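Local coordinates for FAD-binding PCMH-type domain-containing protein (Gibberella zeae, PDB 6YJO) that carries a covalently linked FAD cofactor and probably acts as an oxygen-dependent flavoprotein oxidoreductase, perhaps on oligosaccharides, at residues A[424-427]-A[428-432]. Sequence-based numbering, arbitrary orientation.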
ATOM      1  N   HIS A 424     -15.708  -0.875   8.596  1.00 51.50           N
ATOM      2  CA  HIS A 424     -16.544  -0.314   7.546  1.00 55.30           C
ATOM      3  C   HIS A 424     -17.962  -0.125   8.070  1.00 58.09           C
ATOM      4  O   HIS A 424     -18.923  -0.654   7.503  1.00 59.07           O
ATOM      5  CB  HIS A 424     -16.517  -1.211   6.302  1.00 55.16           C
ATOM      6  CG  HIS A 424     -15.172  -1.280   5.636  1.00 57.57           C
ATOM      7  ND1 HIS A 424     -14.936  -0.772   4.377  1.00 54.98           N
ATOM      8  CD2 HIS A 424     -13.991  -1.789   6.062  1.00 55.03           C
ATOM      9  CE1 HIS A 424     -13.670  -0.969   4.054  1.00 54.45           C
ATOM     10  NE2 HIS A 424     -13.074  -1.584   5.060  1.00 54.46           N
ATOM     11  N   GLY A 425     -18.093   0.620   9.162  1.00 58.76           N
ATOM     12  CA  GLY A 425     -19.390   0.887   9.741  1.00 60.45           C
ATOM     13  C   GLY A 425     -19.829   2.320   9.552  1.00 61.37           C
ATOM     14  O   GLY A 425     -19.565   2.928   8.511  1.00 59.78           O
ATOM     15  N   ASN A 426     -20.491   2.869  10.567  1.00 64.65           N
ATOM     16  CA  ASN A 426     -21.088   4.195  10.496  1.00 68.52           C
ATOM     17  C   ASN A 426     -20.084   5.239  10.965  1.00 72.03           C
ATOM     18  O   ASN A 426     -19.443   5.065  12.006  1.00 70.51           O
ATOM     19  CB  ASN A 426     -22.361   4.253  11.344  1.00 70.56           C
ATOM     20  CG  ASN A 426     -22.765   5.670  11.696  1.00 72.85           C
ATOM     21  OD1 ASN A 426     -22.630   6.099  12.844  1.00 74.41           O
ATOM     22  ND2 ASN A 426     -23.247   6.411  10.705  1.00 73.44           N
ATOM     23  N   TYR A 427     -19.944   6.317  10.189  1.00 77.03           N
ATOM     24  CA  TYR A 427     -18.992   7.369  10.506  1.00 81.17           C
ATOM     25  C   TYR A 427     -19.580   8.767  10.414  1.00 90.86           C
ATOM     26  O   TYR A 427     -18.838   9.744  10.577  1.00 92.40           O
ATOM     27  CB  TYR A 427     -17.754   7.267   9.605  1.00 75.02           C
ATOM     28  CG  TYR A 427     -16.868   6.117   9.997  1.00 68.97           C
ATOM     29  CD1 TYR A 427     -17.068   4.852   9.464  1.00 66.57           C
ATOM     30  CD2 TYR A 427     -15.856   6.284  10.934  1.00 66.14           C
ATOM     31  CE1 TYR A 427     -16.271   3.787   9.833  1.00 63.76           C
ATOM     32  CE2 TYR A 427     -15.053   5.227  11.310  1.00 63.82           C
ATOM     33  CZ  TYR A 427     -15.266   3.981  10.757  1.00 62.11           C
ATOM     34  OH  TYR A 427     -14.467   2.928  11.134  1.00 59.46           O
ATOM     35  N   ALA A 428     -20.879   8.895  10.152  1.00 96.45           N
ATOM     36  CA  ALA A 428     -21.544  10.178  10.306  1.00101.64           C
ATOM     37  C   ALA A 428     -21.766  10.440  11.790  1.00102.82           C
ATOM     38  O   ALA A 428     -21.197  11.380  12.354  1.00102.53           O
ATOM     39  CB  ALA A 428     -22.869  10.196   9.544  1.00105.01           C
ATOM     40  N   THR A 429     -22.563   9.590  12.435  1.00104.47           N
ATOM     41  CA  THR A 429     -22.988   9.833  13.806  1.00106.84           C
ATOM     42  C   THR A 429     -22.119   9.136  14.848  1.00103.97           C
ATOM     43  O   THR A 429     -22.070   9.598  15.994  1.00105.98           O
ATOM     44  CB  THR A 429     -24.442   9.390  13.992  1.00109.63           C
ATOM     45  OG1 THR A 429     -24.498   7.964  14.091  1.00108.85           O
ATOM     46  CG2 THR A 429     -25.293   9.844  12.816  1.00111.30           C
ATOM     47  N   HIS A 430     -21.449   8.039  14.496  1.00102.47           N
ATOM     48  CA  HIS A 430     -20.635   7.274  15.437  1.00103.08           C
ATOM     49  C   HIS A 430     -19.255   7.013  14.854  1.00100.37           C
ATOM     50  O   HIS A 430     -18.760   5.885  14.822  1.00 98.80           O
ATOM     51  CB  HIS A 430     -21.324   5.966  15.818  1.00103.65           C
ATOM     52  CG  HIS A 430     -22.637   6.161  16.511  1.00105.94           C
ATOM     53  ND1 HIS A 430     -23.838   5.782  15.951  1.00105.73           N
ATOM     54  CD2 HIS A 430     -22.938   6.717  17.707  1.00107.65           C
ATOM     55  CE1 HIS A 430     -24.822   6.088  16.778  1.00108.28           C
ATOM     56  NE2 HIS A 430     -24.302   6.657  17.851  1.00109.40           N
ATOM     57  N   ALA A 431     -18.606   8.079  14.384  1.00 99.71           N
ATOM     58  CA  ALA A 431     -17.266   7.933  13.825  1.00 95.78           C
ATOM     59  C   ALA A 431     -16.230   7.650  14.904  1.00 91.64           C
ATOM     60  O   ALA A 431     -15.289   6.889  14.665  1.00 91.02           O
ATOM     61  CB  ALA A 431     -16.885   9.187  13.042  1.00 98.18           C
ATOM     62  N   ASN A 432     -16.389   8.238  16.092  1.00 88.25           N
ATOM     63  CA  ASN A 432     -15.409   8.065  17.159  1.00 83.66           C
ATOM     64  C   ASN A 432     -15.541   6.727  17.867  1.00 79.90           C
ATOM     65  O   ASN A 432     -14.616   6.341  18.589  1.00 78.32           O
ATOM     66  CB  ASN A 432     -15.521   9.213  18.167  1.00 86.10           C
ATOM     67  CG  ASN A 432     -15.387  10.568  17.506  1.00 87.34           C
ATOM     68  OD1 ASN A 432     -14.280  11.039  17.243  1.00 87.46           O
ATOM     69  ND2 ASN A 432     -16.519  11.199  17.219  1.00 88.46           N
TER
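The ring of Y427 meets A431 obliquely, CD2 lying 3.6 Å from A431 CA and 3.7 Å from A431 CB, while R377 makes a cation-pi contact with the same ring. The second ring, that of H430, has T429 CB over one face, displaced toward the rim, and N426 OD1 approaching it obliquely from across the turn. These groups lie in the strand-to-helix connection that leaves strand 417-423 of the seven-stranded antiparallel sheet and enters helix 431-446, with H430 at the N-cap position. The example illustrates how one side-chain carbonyl oxygen can gather several donors just before a helix.

N426 turns its amide toward the turn because CG stands anti to the backbone N (chi1 161°), and its side chain crosses that of T429 at about a right angle. Three donors then gather on OD1. T429 OG1 gives a hydrogen bond of 2.9 Å to N426 OD1, the hydroxyl tilted 29° from the carbonyl plane. The backbone N of H430 adds a weak, bent bond to the same oxygen, with an N-H...O angle of only 126°. H430 ND1 supplies another weak one, 3.3 Å from N426 OD1. One ordinary bond and two weak ones thus converge on the oxygen and probably limit the amide's rotation, on a surface far from the flavin.

Beyond the turn, D423 OD1 accepts bonds from both Y427 OH and the backbone N of G425, tying the loop back to the strand's end. R377 NH2 bonds to N426 O, which lies 3.0 Å from H430 O, and probably offsets the repulsion between these two acceptors. Packing is tight where the first helical turn begins: the methyl carbon A431 CB sits 3.2 Å from the carbonyl oxygen Y427 O.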